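Side-chain contacts in phosphoglycerate kinase (Coxiella burnetii, PDB 4NG4), which catalyses the reversible transfer of a phosphate group between ATP and 3-phosphoglycerate, a step of glycolysis: residues Pro36-Gly40 against Lys41-Asp45; Asn44-Arg47 against Ile48-Ala51; Leu177-Ser180 against Glu181-Leu185; Pro304-Ser307 against Ala308-Lys312; Phe382-Phe385 against Leu386-Lys389. All blocks are in the same frame, centred on the assembly; numbering follows the deposited sequence.

Contact 1. Residues Pro36-Gly40 against Lys41-Asp45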
loop_
_atom_site.group_PDB
_atom_site.type_symbol
_atom_site.label_atom_id
_atom_site.label_comp_id
_atom_site.label_asym_id
_atom_site.label_seq_id
_atom_site.Cartn_x
_atom_site.Cartn_y
_atom_site.Cartn_z
ATOM N N PRO A 36 -3.047 -16.014 -2.151
ATOM C CA PRO A 36 -4.384 -16.526 -2.519
ATOM C C PRO A 36 -4.405 -18.049 -2.725
ATOM O O PRO A 36 -3.387 -18.624 -3.107
ATOM C CB PRO A 36 -4.681 -15.819 -3.846
ATOM C CG PRO A 36 -3.770 -14.657 -3.887
ATOM C CD PRO A 36 -2.546 -15.036 -3.131
ATOM N N MET A 37 -5.544 -18.693 -2.465
ATOM C CA MET A 37 -5.659 -20.150 -2.600
ATOM C C MET A 37 -7.053 -20.601 -3.040
ATOM O O MET A 37 -8.054 -20.027 -2.639
ATOM C CB MET A 37 -5.306 -20.845 -1.275
ATOM C CG MET A 37 -3.847 -20.672 -0.841
ATOM S SD MET A 37 -3.303 -21.838 0.416
ATOM C CE MET A 37 -1.680 -21.209 0.791
ATOM N N LYS A 38 -7.099 -21.640 -3.867
ATOM C CA LYS A 38 -8.355 -22.238 -4.317
ATOM C C LYS A 38 -8.334 -23.712 -3.987
ATOM O O LYS A 38 -7.496 -24.452 -4.515
ATOM C CB LYS A 38 -8.541 -22.080 -5.834
ATOM C CG LYS A 38 -9.250 -20.800 -6.253
ATOM C CD LYS A 38 -9.219 -20.614 -7.780
ATOM C CE LYS A 38 -9.523 -19.166 -8.187
ATOM N NZ LYS A 38 -9.116 -18.896 -9.589
ATOM N N ASN A 39 -9.253 -24.129 -3.115
ATOM C CA ASN A 39 -9.387 -25.525 -2.733
ATOM C C ASN A 39 -8.007 -26.200 -2.616
ATOM O O ASN A 39 -7.708 -27.192 -3.301
ATOM C CB ASN A 39 -10.284 -26.256 -3.741
ATOM C CG ASN A 39 -10.806 -27.594 -3.209
ATOM O OD1 ASN A 39 -11.538 -27.639 -2.216
ATOM N ND2 ASN A 39 -10.430 -28.688 -3.876
ATOM N N GLY A 40 -7.146 -25.617 -1.785
ATOM C CA GLY A 40 -5.874 -26.246 -1.443
ATOM C C GLY A 40 -4.646 -25.851 -2.239
ATOM O O GLY A 40 -3.542 -26.171 -1.821
ATOM N N LYS A 41 -4.806 -25.166 -3.370
ATOM C CA LYS A 41 -3.644 -24.774 -4.197
ATOM C C LYS A 41 -3.464 -23.262 -4.302
ATOM O O LYS A 41 -4.396 -22.503 -4.055
ATOM C CB LYS A 41 -3.760 -25.367 -5.598
ATOM C CG LYS A 41 -3.686 -26.881 -5.628
ATOM C CD LYS A 41 -3.239 -27.405 -6.989
ATOM C CE LYS A 41 -1.714 -27.582 -7.079
ATOM N NZ LYS A 41 -0.941 -26.339 -6.761
ATOM N N ILE A 42 -2.259 -22.836 -4.677
ATOM C CA ILE A 42 -1.929 -21.420 -4.742
ATOM C C ILE A 42 -2.277 -20.913 -6.115
ATOM O O ILE A 42 -1.946 -21.546 -7.103
ATOM C CB ILE A 42 -0.438 -21.158 -4.520
ATOM C CG1 ILE A 42 -0.015 -21.533 -3.103
ATOM C CG2 ILE A 42 -0.125 -19.706 -4.754
ATOM C CD1 ILE A 42 0.235 -22.985 -2.926
ATOM N N THR A 43 -2.932 -19.761 -6.174
ATOM C CA THR A 43 -3.292 -19.120 -7.441
ATOM C C THR A 43 -2.395 -17.929 -7.802
ATOM O O THR A 43 -2.358 -17.510 -8.959
ATOM C CB THR A 43 -4.757 -18.643 -7.425
ATOM O OG1 THR A 43 -4.987 -17.843 -6.262
ATOM C CG2 THR A 43 -5.717 -19.832 -7.409
ATOM N N ASN A 44 -1.666 -17.394 -6.826
ATOM C CA ASN A 44 -0.776 -16.258 -7.066
ATOM C C ASN A 44 0.385 -16.276 -6.083
ATOM O O ASN A 44 0.173 -16.227 -4.875
ATOM C CB ASN A 44 -1.555 -14.952 -6.916
ATOM C CG ASN A 44 -0.909 -13.796 -7.639
ATOM O OD1 ASN A 44 0.231 -13.880 -8.104
ATOM N ND2 ASN A 44 -1.639 -12.693 -7.734
ATOM N N ASP A 45 1.609 -16.339 -6.593
ATOM C CA ASP A 45 2.780 -16.548 -5.738
ATOM C C ASP A 45 3.736 -15.366 -5.766
ATOM O O ASP A 45 4.887 -15.478 -5.340
ATOM C CB ASP A 45 3.516 -17.809 -6.188
ATOM C CG ASP A 45 4.004 -17.719 -7.621
ATOM O OD1 ASP A 45 3.827 -16.655 -8.249
ATOM O OD2 ASP A 45 4.569 -18.717 -8.120
#
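P36 and K38 take hold of T43 by its two different branches. The hydroxyl OG1 lies against the P36 ring, 3.2 Å from its CB, while the methyl CG2 abuts the K38 chain from the side, nearest at CD, 3.6 Å away. T43 gets both branches into place because OG1 sits between its own backbone N and carbonyl carbon (chi1 52°), which leaves CG2 anti to the carbonyl carbon and directed at the lysine. K38 is extended beyond CG, and the two side chains meet at roughly a right angle, so most of the aliphatic length of the lysine passes the one methyl. The proline ring also leans on N44, its CG 3.8 Å from N44 CB.

The backbone beneath is a tight two-residue hairpin closed by a type I' turn from K38 to K41. K38 and K41 form the hydrogen-bonded antiparallel pair: K38 N donates to K41 O at 2.8 Å, and K41 N returns to K38 O at 3.0 Å. M37 and I42, the non-hydrogen-bonded pair, point to the other face, where M37 CE and I42 CG1 meet loosely at 4.2 Å. Past the pair, T43 N makes a weak bond to P36 O.

The hairpin is an exposed excursion between strand 26-31 of the parallel sheet and helix 46-60. On the M37/I42 face, M37 rests on L71, in a loop predicted to bind substrate after strand 64-69, and I42 on V35.

Contact 2. Residues Asn44-Arg47 against Ile48-Ala51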
loop_
_atom_site.group_PDB
_atom_site.type_symbol
_atom_site.label_atom_id
_atom_site.label_comp_id
_atom_site.label_asym_id
_atom_site.label_seq_id
_atom_site.Cartn_x
_atom_site.Cartn_y
_atom_site.Cartn_z
ATOM N N ASN A 44 -1.666 -17.394 -6.826
ATOM C CA ASN A 44 -0.776 -16.258 -7.066
ATOM C C ASN A 44 0.385 -16.276 -6.083
ATOM O O ASN A 44 0.173 -16.227 -4.875
ATOM C CB ASN A 44 -1.555 -14.952 -6.916
ATOM C CG ASN A 44 -0.909 -13.796 -7.639
ATOM O OD1 ASN A 44 0.231 -13.880 -8.104
ATOM N ND2 ASN A 44 -1.639 -12.693 -7.734
ATOM N N ASP A 45 1.609 -16.339 -6.593
ATOM C CA ASP A 45 2.780 -16.548 -5.738
ATOM C C ASP A 45 3.736 -15.366 -5.766
ATOM O O ASP A 45 4.887 -15.478 -5.340
ATOM C CB ASP A 45 3.516 -17.809 -6.188
ATOM C CG ASP A 45 4.004 -17.719 -7.621
ATOM O OD1 ASP A 45 3.827 -16.655 -8.249
ATOM O OD2 ASP A 45 4.569 -18.717 -8.120
ATOM N N GLU A 46 3.254 -14.233 -6.267
ATOM C CA GLU A 46 4.094 -13.051 -6.417
ATOM C C GLU A 46 4.787 -12.683 -5.096
ATOM O O GLU A 46 5.904 -12.149 -5.113
ATOM C CB GLU A 46 3.266 -11.877 -6.981
ATOM C CG GLU A 46 3.978 -10.515 -7.083
ATOM C CD GLU A 46 5.116 -10.462 -8.096
ATOM O OE1 GLU A 46 5.696 -11.515 -8.430
ATOM O OE2 GLU A 46 5.449 -9.341 -8.542
ATOM N N ARG A 47 4.147 -13.008 -3.969
ATOM C CA ARG A 47 4.671 -12.654 -2.655
ATOM C C ARG A 47 5.839 -13.528 -2.279
ATOM O O ARG A 47 6.793 -13.061 -1.660
ATOM C CB ARG A 47 3.597 -12.759 -1.583
ATOM C CG ARG A 47 2.288 -12.164 -2.015
ATOM C CD ARG A 47 1.367 -11.808 -0.871
ATOM N NE ARG A 47 0.088 -11.338 -1.414
ATOM C CZ ARG A 47 -0.882 -10.764 -0.709
ATOM N NH1 ARG A 47 -0.754 -10.568 0.594
ATOM N NH2 ARG A 47 -1.988 -10.378 -1.326
ATOM N N ILE A 48 5.766 -14.802 -2.640
ATOM C CA ILE A 48 6.899 -15.701 -2.420
ATOM C C ILE A 48 8.077 -15.245 -3.280
ATOM O O ILE A 48 9.194 -15.100 -2.779
ATOM C CB ILE A 48 6.565 -17.171 -2.758
ATOM C CG1 ILE A 48 5.368 -17.667 -1.931
ATOM C CG2 ILE A 48 7.781 -18.059 -2.515
ATOM C CD1 ILE A 48 4.505 -18.675 -2.673
ATOM N N VAL A 49 7.808 -15.004 -4.567
ATOM C CA VAL A 49 8.835 -14.546 -5.518
ATOM C C VAL A 49 9.514 -13.258 -5.015
ATOM O O VAL A 49 10.727 -13.080 -5.168
ATOM C CB VAL A 49 8.248 -14.330 -6.959
ATOM C CG1 VAL A 49 9.257 -13.627 -7.865
ATOM C CG2 VAL A 49 7.819 -15.650 -7.588
ATOM N N ARG A 50 8.721 -12.380 -4.402
ATOM C CA ARG A 50 9.223 -11.120 -3.845
ATOM C C ARG A 50 10.069 -11.374 -2.582
ATOM O O ARG A 50 11.144 -10.813 -2.423
ATOM C CB ARG A 50 8.046 -10.182 -3.532
ATOM C CG ARG A 50 8.099 -8.787 -4.183
ATOM C CD ARG A 50 6.713 -8.327 -4.703
ATOM N NE ARG A 50 5.615 -8.820 -3.863
ATOM C CZ ARG A 50 4.317 -8.709 -4.146
ATOM N NH1 ARG A 50 3.914 -8.084 -5.256
ATOM N NH2 ARG A 50 3.412 -9.215 -3.305
ATOM N N ALA A 51 9.588 -12.243 -1.704
ATOM C CA ALA A 51 10.277 -12.542 -0.451
ATOM C C ALA A 51 11.541 -13.400 -0.621
ATOM O O ALA A 51 12.388 -13.438 0.279
ATOM C CB ALA A 51 9.316 -13.214 0.528
#
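The first turn of helix 46-60 brings E46 and R47 under the side chain of R50, in a region that probably receives the phosphoglycerate: R47 is predicted to bind substrate. R50 folds back, bent at chi2 and chi3, so that its guanidinium lies over E46, with E46 CG against one face toward the rim. The E46 carboxylate is turned 63° from the guanidinium plane, and OE2 is 3.8 Å from R50 NH1. This is a long salt bridge of charges alone, since OE2 stands well out of the plane and no N-H points at it. R47 runs beside R50 in the same direction; its CG is 3.4 Å from R50 NH2, and its extended chain carries its own guanidinium onward toward D32, with which R47 NH1 makes a weak, long ion pair.

D45 holds the N-cap position, yet its carboxylate makes no capping bond. Its CB meets I48 CD1 at 3.8 Å, and its carbonyl O accepts V49 N at 3.1 Å in the first helical bond; E46 O and R47 O accept R50 N and A51 N.

I48, buried, packs on L91 and L92 of helix 86-94, and A51 touches L33. R50 reaches T377 in the loop after strand 374-375.

Contact 3. Residues Leu177-Ser180 against Glu181-Leu185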
loop_
_atom_site.group_PDB
_atom_site.type_symbol
_atom_site.label_atom_id
_atom_site.label_comp_id
_atom_site.label_asym_id
_atom_site.label_seq_id
_atom_site.Cartn_x
_atom_site.Cartn_y
_atom_site.Cartn_z
ATOM N N LEU A 177 13.156 -5.850 1.706
ATOM C CA LEU A 177 11.868 -5.487 1.097
ATOM C C LEU A 177 11.251 -4.278 1.788
ATOM O O LEU A 177 10.875 -3.316 1.133
ATOM C CB LEU A 177 10.892 -6.666 1.094
ATOM C CG LEU A 177 10.989 -7.552 -0.144
ATOM C CD1 LEU A 177 12.403 -8.105 -0.315
ATOM C CD2 LEU A 177 9.972 -8.673 -0.048
ATOM N N LEU A 178 11.179 -4.330 3.116
ATOM C CA LEU A 178 10.697 -3.212 3.916
ATOM C C LEU A 178 11.601 -2.023 3.628
ATOM O O LEU A 178 11.133 -0.879 3.624
ATOM C CB LEU A 178 10.675 -3.593 5.407
ATOM C CG LEU A 178 9.990 -2.668 6.415
ATOM C CD1 LEU A 178 9.538 -3.470 7.606
ATOM C CD2 LEU A 178 10.917 -1.523 6.854
ATOM N N ILE A 179 12.871 -2.321 3.309
ATOM C CA ILE A 179 13.823 -1.293 2.891
ATOM C C ILE A 179 13.455 -0.676 1.540
ATOM O O ILE A 179 13.438 0.544 1.410
ATOM C CB ILE A 179 15.277 -1.801 2.837
ATOM C CG1 ILE A 179 15.810 -2.063 4.246
ATOM C CG2 ILE A 179 16.170 -0.783 2.158
ATOM C CD1 ILE A 179 17.133 -2.806 4.273
ATOM N N SER A 180 13.169 -1.498 0.535
ATOM C CA SER A 180 12.790 -0.963 -0.769
ATOM C C SER A 180 11.556 -0.093 -0.625
ATOM O O SER A 180 11.546 1.061 -1.064
ATOM C CB SER A 180 12.525 -2.080 -1.780
ATOM O OG SER A 180 13.627 -2.972 -1.841
ATOM N N GLU A 181 10.528 -0.651 0.014
ATOM C CA GLU A 181 9.267 0.054 0.198
ATOM C C GLU A 181 9.464 1.361 0.968
ATOM O O GLU A 181 8.928 2.387 0.573
ATOM C CB GLU A 181 8.236 -0.831 0.899
ATOM C CG GLU A 181 6.818 -0.230 0.910
ATOM C CD GLU A 181 5.879 -0.792 -0.155
ATOM O OE1 GLU A 181 6.251 -1.721 -0.898
ATOM O OE2 GLU A 181 4.744 -0.305 -0.228
ATOM N N VAL A 182 10.222 1.345 2.056
ATOM C CA VAL A 182 10.439 2.585 2.797
ATOM C C VAL A 182 11.231 3.577 1.944
ATOM O O VAL A 182 10.881 4.750 1.874
ATOM C CB VAL A 182 11.141 2.376 4.158
ATOM C CG1 VAL A 182 12.569 1.893 3.970
ATOM C CG2 VAL A 182 11.130 3.665 4.957
ATOM N N GLU A 183 12.280 3.102 1.278
ATOM C CA GLU A 183 13.103 3.968 0.429
ATOM C C GLU A 183 12.238 4.715 -0.580
ATOM O O GLU A 183 12.342 5.928 -0.696
ATOM C CB GLU A 183 14.181 3.167 -0.312
ATOM C CG GLU A 183 15.477 3.002 0.463
ATOM C CD GLU A 183 16.555 2.282 -0.340
ATOM O OE1 GLU A 183 17.724 2.255 0.120
ATOM O OE2 GLU A 183 16.232 1.750 -1.431
ATOM N N ALA A 184 11.383 3.983 -1.288
ATOM C CA ALA A 184 10.544 4.554 -2.342
ATOM C C ALA A 184 9.531 5.548 -1.799
ATOM O O ALA A 184 9.457 6.686 -2.263
ATOM C CB ALA A 184 9.829 3.457 -3.092
ATOM N N LEU A 185 8.752 5.123 -0.816
ATOM C CA LEU A 185 7.742 5.996 -0.243
ATOM C C LEU A 185 8.374 7.264 0.309
ATOM O O LEU A 185 7.979 8.367 -0.076
ATOM C CB LEU A 185 6.941 5.293 0.855
ATOM C CG LEU A 185 5.954 4.200 0.441
ATOM C CD1 LEU A 185 5.048 3.931 1.616
ATOM C CD2 LEU A 185 5.125 4.563 -0.777
#
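L177 and E181 are joined by the first of four successive i to i+4 bonds: E181 N gives its hydrogen to L177 O at 2.9 Å. V182 N to L178 O, E183 N to I179 O (2.8 Å) and A184 N to S180 O follow, so each carbonyl of residues 177-180 has its helical donor. L177 N, at the other end, is taken up by D150 OD1.

The polar side chains look beyond this turn for their partners. S180 OG lies anti to its own carbonyl carbon (chi1 -53°), which swings it back along the helix to bond with P176 O. E181 is buried, and both of its carboxylate oxygens are satisfied: OE1 by Y374 OH, OE2 by S376 OG. Two separate hydroxyls thus grip the group and should fix its rotation. V182 O is bonded to S186 OG.

Between side chains the touch is light. I179 and E183 lie side by side, pointing the same way, with I179 CG2 4.0 Å from E183 CD; the extended glutamate passes its CG within 3.3 Å of I179 O. V182 turns CG1 back over the preceding turn, beside I179 O.

Helix 176-190 links the two parallel sheets of the enzyme, leaving strand 171-174 of one and leading to strand 196-202 of the other. A184 and L185 pack on Y351 and I353 of strand 351-354, and L185 also meets F382 and F385 of helix 380-387.

Contact 4. Residues Pro304-Ser307 against Ala308-Lys312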
loop_
_atom_site.group_PDB
_atom_site.type_symbol
_atom_site.label_atom_id
_atom_site.label_comp_id
_atom_site.label_asym_id
_atom_site.label_seq_id
_atom_site.Cartn_x
_atom_site.Cartn_y
_atom_site.Cartn_z
ATOM N N PRO A 304 -11.729 16.416 -21.338
ATOM C CA PRO A 304 -10.443 16.636 -21.980
ATOM C C PRO A 304 -9.665 17.837 -21.411
ATOM O O PRO A 304 -8.450 17.736 -21.222
ATOM C CB PRO A 304 -10.829 16.848 -23.450
ATOM C CG PRO A 304 -12.197 17.359 -23.404
ATOM C CD PRO A 304 -12.848 16.655 -22.269
ATOM N N ASN A 305 -10.356 18.947 -21.132
ATOM C CA ASN A 305 -9.720 20.161 -20.568
ATOM C C ASN A 305 -9.082 19.879 -19.231
ATOM O O ASN A 305 -7.951 20.297 -18.975
ATOM C CB ASN A 305 -10.722 21.310 -20.390
ATOM C CG ASN A 305 -10.042 22.655 -20.183
ATOM O OD1 ASN A 305 -9.818 23.091 -19.058
ATOM N ND2 ASN A 305 -9.712 23.315 -21.274
ATOM N N THR A 306 -9.812 19.154 -18.391
ATOM C CA THR A 306 -9.302 18.736 -17.098
ATOM C C THR A 306 -8.110 17.806 -17.261
ATOM O O THR A 306 -7.032 18.100 -16.754
ATOM C CB THR A 306 -10.385 18.036 -16.248
ATOM O OG1 THR A 306 -11.555 18.861 -16.152
ATOM C CG2 THR A 306 -9.847 17.740 -14.844
ATOM N N SER A 307 -8.265 16.709 -17.995
ATOM C CA SER A 307 -7.155 15.752 -18.083
ATOM C C SER A 307 -5.976 16.266 -18.918
ATOM O O SER A 307 -4.977 15.582 -19.032
ATOM C CB SER A 307 -7.616 14.350 -18.530
ATOM O OG SER A 307 -8.387 14.385 -19.699
ATOM N N ALA A 308 -6.092 17.465 -19.487
ATOM C CA ALA A 308 -4.952 18.155 -20.091
ATOM C C ALA A 308 -4.216 18.985 -19.025
ATOM O O ALA A 308 -2.975 19.045 -18.994
ATOM C CB ALA A 308 -5.424 19.032 -21.223
ATOM N N THR A 309 -4.988 19.627 -18.155
ATOM C CA THR A 309 -4.429 20.242 -16.958
ATOM C C THR A 309 -3.617 19.215 -16.153
ATOM O O THR A 309 -2.456 19.470 -15.788
ATOM C CB THR A 309 -5.536 20.852 -16.095
ATOM O OG1 THR A 309 -6.001 22.047 -16.737
ATOM C CG2 THR A 309 -5.037 21.165 -14.678
ATOM N N TYR A 310 -4.204 18.048 -15.899
ATOM C CA TYR A 310 -3.461 16.996 -15.199
ATOM C C TYR A 310 -2.222 16.582 -16.002
ATOM O O TYR A 310 -1.141 16.414 -15.444
ATOM C CB TYR A 310 -4.318 15.753 -14.937
ATOM C CG TYR A 310 -5.570 15.959 -14.111
ATOM C CD1 TYR A 310 -5.810 17.142 -13.400
ATOM C CD2 TYR A 310 -6.517 14.945 -14.018
ATOM C CE1 TYR A 310 -6.983 17.306 -12.642
ATOM C CE2 TYR A 310 -7.678 15.106 -13.254
ATOM C CZ TYR A 310 -7.896 16.277 -12.574
ATOM O OH TYR A 310 -9.034 16.398 -11.832
ATOM N N ALA A 311 -2.386 16.422 -17.309
ATOM C CA ALA A 311 -1.293 16.003 -18.172
ATOM C C ALA A 311 -0.105 16.978 -18.123
ATOM O O ALA A 311 1.059 16.560 -18.243
ATOM C CB ALA A 311 -1.790 15.832 -19.607
ATOM N N LYS A 312 -0.390 18.270 -17.955
ATOM C CA LYS A 312 0.663 19.287 -17.823
ATOM C C LYS A 312 1.441 19.103 -16.527
ATOM O O LYS A 312 2.666 19.097 -16.541
ATOM C CB LYS A 312 0.059 20.703 -17.899
ATOM C CG LYS A 312 1.081 21.862 -17.961
ATOM C CD LYS A 312 0.441 23.144 -18.566
ATOM C CE LYS A 312 1.341 24.402 -18.470
ATOM N NZ LYS A 312 2.659 24.236 -19.163
#
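T306 lays its methyl over one face of the Y310 ring, one turn further along helix 304-316. This helix runs between strand 298-300 and strand 319-323, the latter a middle strand of the five-stranded parallel sheet in the nucleotide-binding half of the enzyme.

The apolar part of the contact is that methyl against the ring. T306 CG2 comes within 3.3 Å of Y310 CZ, and the two side chains lie side by side, pointing the same way. Both first torsions help: T306 CG2 is anti to its backbone N and Y310 CG anti to its carbonyl carbon (chi1 -59°), which brings the ring back along the helix over T306. T306 O approaches the ring too, 3.6 Å above its plane and toward the rim. Beyond the turn, Y310 packs on P270 and V302.

The backbone bonds are uneven. T309 N to N305 O (3.1 Å) and Y310 N to T306 O (3.0 Å) are regular i to i+4 links. A308 N has weak bonds to both P304 O and N305 O. A311 N reaches S307 O at 3.2 Å.

The remaining polar bonds reach residues earlier in the chain. T306 OG1 is bonded to D272 OD1, with a weak second bond from V271 N, while D272 OD2 receives the backbone N of N305; one carboxylate therefore takes one side-chain and one backbone partner. S307 OG bonds to G303 O. T309 OG1 donates weakly to N305 O at 3.4 Å.

Contact 5. Residues Phe382-Phe385 against Leu386-Lys389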
loop_
_atom_site.group_PDB
_atom_site.type_symbol
_atom_site.label_atom_id
_atom_site.label_comp_id
_atom_site.label_asym_id
_atom_site.label_seq_id
_atom_site.Cartn_x
_atom_site.Cartn_y
_atom_site.Cartn_z
ATOM N N PHE A 382 0.590 0.944 2.976
ATOM C CA PHE A 382 0.968 1.983 2.015
ATOM C C PHE A 382 0.273 3.296 2.364
ATOM O O PHE A 382 0.914 4.340 2.472
ATOM C CB PHE A 382 0.607 1.555 0.586
ATOM C CG PHE A 382 0.699 2.663 -0.422
ATOM C CD1 PHE A 382 1.910 2.964 -1.033
ATOM C CD2 PHE A 382 -0.422 3.405 -0.762
ATOM C CE1 PHE A 382 2.000 3.997 -1.963
ATOM C CE2 PHE A 382 -0.346 4.438 -1.683
ATOM C CZ PHE A 382 0.868 4.737 -2.285
ATOM N N LEU A 383 -1.045 3.216 2.549
ATOM C CA LEU A 383 -1.885 4.382 2.837
ATOM C C LEU A 383 -1.553 5.012 4.187
ATOM O O LEU A 383 -1.278 6.199 4.230
ATOM C CB LEU A 383 -3.378 4.016 2.762
ATOM C CG LEU A 383 -3.865 3.691 1.328
ATOM C CD1 LEU A 383 -5.170 2.828 1.259
ATOM C CD2 LEU A 383 -4.014 4.977 0.508
ATOM N N GLU A 384 -1.541 4.229 5.271
ATOM C CA GLU A 384 -1.209 4.774 6.609
ATOM C C GLU A 384 0.153 5.487 6.693
ATOM O O GLU A 384 0.318 6.416 7.497
ATOM C CB GLU A 384 -1.305 3.691 7.702
ATOM C CG GLU A 384 -2.747 3.256 7.972
ATOM C CD GLU A 384 -2.946 2.530 9.292
ATOM O OE1 GLU A 384 -1.951 2.089 9.914
ATOM O OE2 GLU A 384 -4.122 2.401 9.701
ATOM N N PHE A 385 1.109 5.057 5.869
ATOM C CA PHE A 385 2.451 5.653 5.872
ATOM C C PHE A 385 2.402 7.048 5.270
ATOM O O PHE A 385 2.936 7.999 5.842
ATOM C CB PHE A 385 3.457 4.776 5.115
ATOM C CG PHE A 385 4.875 5.214 5.286
ATOM C CD1 PHE A 385 5.617 4.794 6.383
ATOM C CD2 PHE A 385 5.469 6.056 4.360
ATOM C CE1 PHE A 385 6.919 5.199 6.551
ATOM C CE2 PHE A 385 6.779 6.460 4.519
ATOM C CZ PHE A 385 7.505 6.033 5.618
ATOM N N LEU A 386 1.742 7.166 4.123
ATOM C CA LEU A 386 1.549 8.459 3.486
ATOM C C LEU A 386 0.662 9.404 4.319
ATOM O O LEU A 386 0.752 10.628 4.158
ATOM C CB LEU A 386 0.950 8.274 2.090
ATOM C CG LEU A 386 1.766 7.502 1.052
ATOM C CD1 LEU A 386 1.054 7.514 -0.303
ATOM C CD2 LEU A 386 3.165 8.078 0.921
ATOM N N GLU A 387 -0.195 8.842 5.178
ATOM C CA GLU A 387 -0.934 9.621 6.165
ATOM C C GLU A 387 0.005 10.231 7.210
ATOM O O GLU A 387 -0.346 11.237 7.838
ATOM C CB GLU A 387 -1.966 8.755 6.884
ATOM C CG GLU A 387 -3.094 8.280 6.009
ATOM C CD GLU A 387 -4.222 7.595 6.782
ATOM O OE1 GLU A 387 -3.971 6.842 7.739
ATOM O OE2 GLU A 387 -5.390 7.807 6.410
ATOM N N GLY A 388 1.170 9.604 7.408
ATOM C CA GLY A 388 2.200 10.099 8.323
ATOM C C GLY A 388 2.126 9.455 9.684
ATOM O O GLY A 388 2.634 9.997 10.661
ATOM N N LYS A 389 1.497 8.282 9.729
ATOM C CA LYS A 389 1.254 7.554 10.967
ATOM C C LYS A 389 2.393 6.588 11.209
ATOM O O LYS A 389 3.445 6.708 10.578
ATOM C CB LYS A 389 -0.065 6.799 10.873
ATOM C CG LYS A 389 -0.640 6.422 12.223
ATOM C CD LYS A 389 -1.367 7.607 12.887
ATOM C CE LYS A 389 -1.455 7.444 14.401
ATOM N NZ LYS A 389 -0.116 7.627 15.017
#
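The helix gives way at G388, where phi turns positive (96°) and two N-H groups fold back on the last turn; one turn earlier the bond from L386 N to F382 O is already weak. Across that turn F382 and L386 meet as an apolar pair: L386 comes over one face of the phenyl ring, its CD1 3.4 Å from F382 CZ. F382 CG is anti to its backbone N (chi1 168°), which brings the end of the ring round toward L386. L386 is also packed on L189 and L211, from helices 176-190 and 209-216.

The helix ends in a Schellman motif. K389 N donates to E384 O at 3.1 Å, and G388 N bonds to F385 O at 2.9 Å, with a weaker link to E384 O. E384 O thus serves two donors, and K389 CB closes over it at 3.4 Å.

E384 and E387 meet about one turn apart, crossing obliquely. Their carboxylates are nearly parallel, planes 12° apart, with E387 OE1 3.8 Å from E384 CG and 4.9 Å from E384 OE2. The two like charges probably raise the carboxylates' affinity for a proton or cation; E384 OE2 has a weak, long ion pair with R157, predicted to bind substrate. L383 packs on N323 and L211 near the bound ADP.

Contacts 1 and 2 share N44 and D45, the hairpin running straight into helix 46-60. From contact 2 a chain of touches leads across the molecule: R50 O lies 3.4 Å from L177 CD2 of contact 3, and further along the same helix L185 CD2 lies 3.4 Å from F382 CE1 of contact 5. Contact 3 thus connects the predicted phosphoglycerate side with the nucleotide side. The side chain of L383 is about 5 Å from the ADP, that of R47 about 14 Å. Contact 4 stands apart, its nearest atoms about 17 Å from contact 5, though S307's side chain is about 8 Å from the magnesium ion.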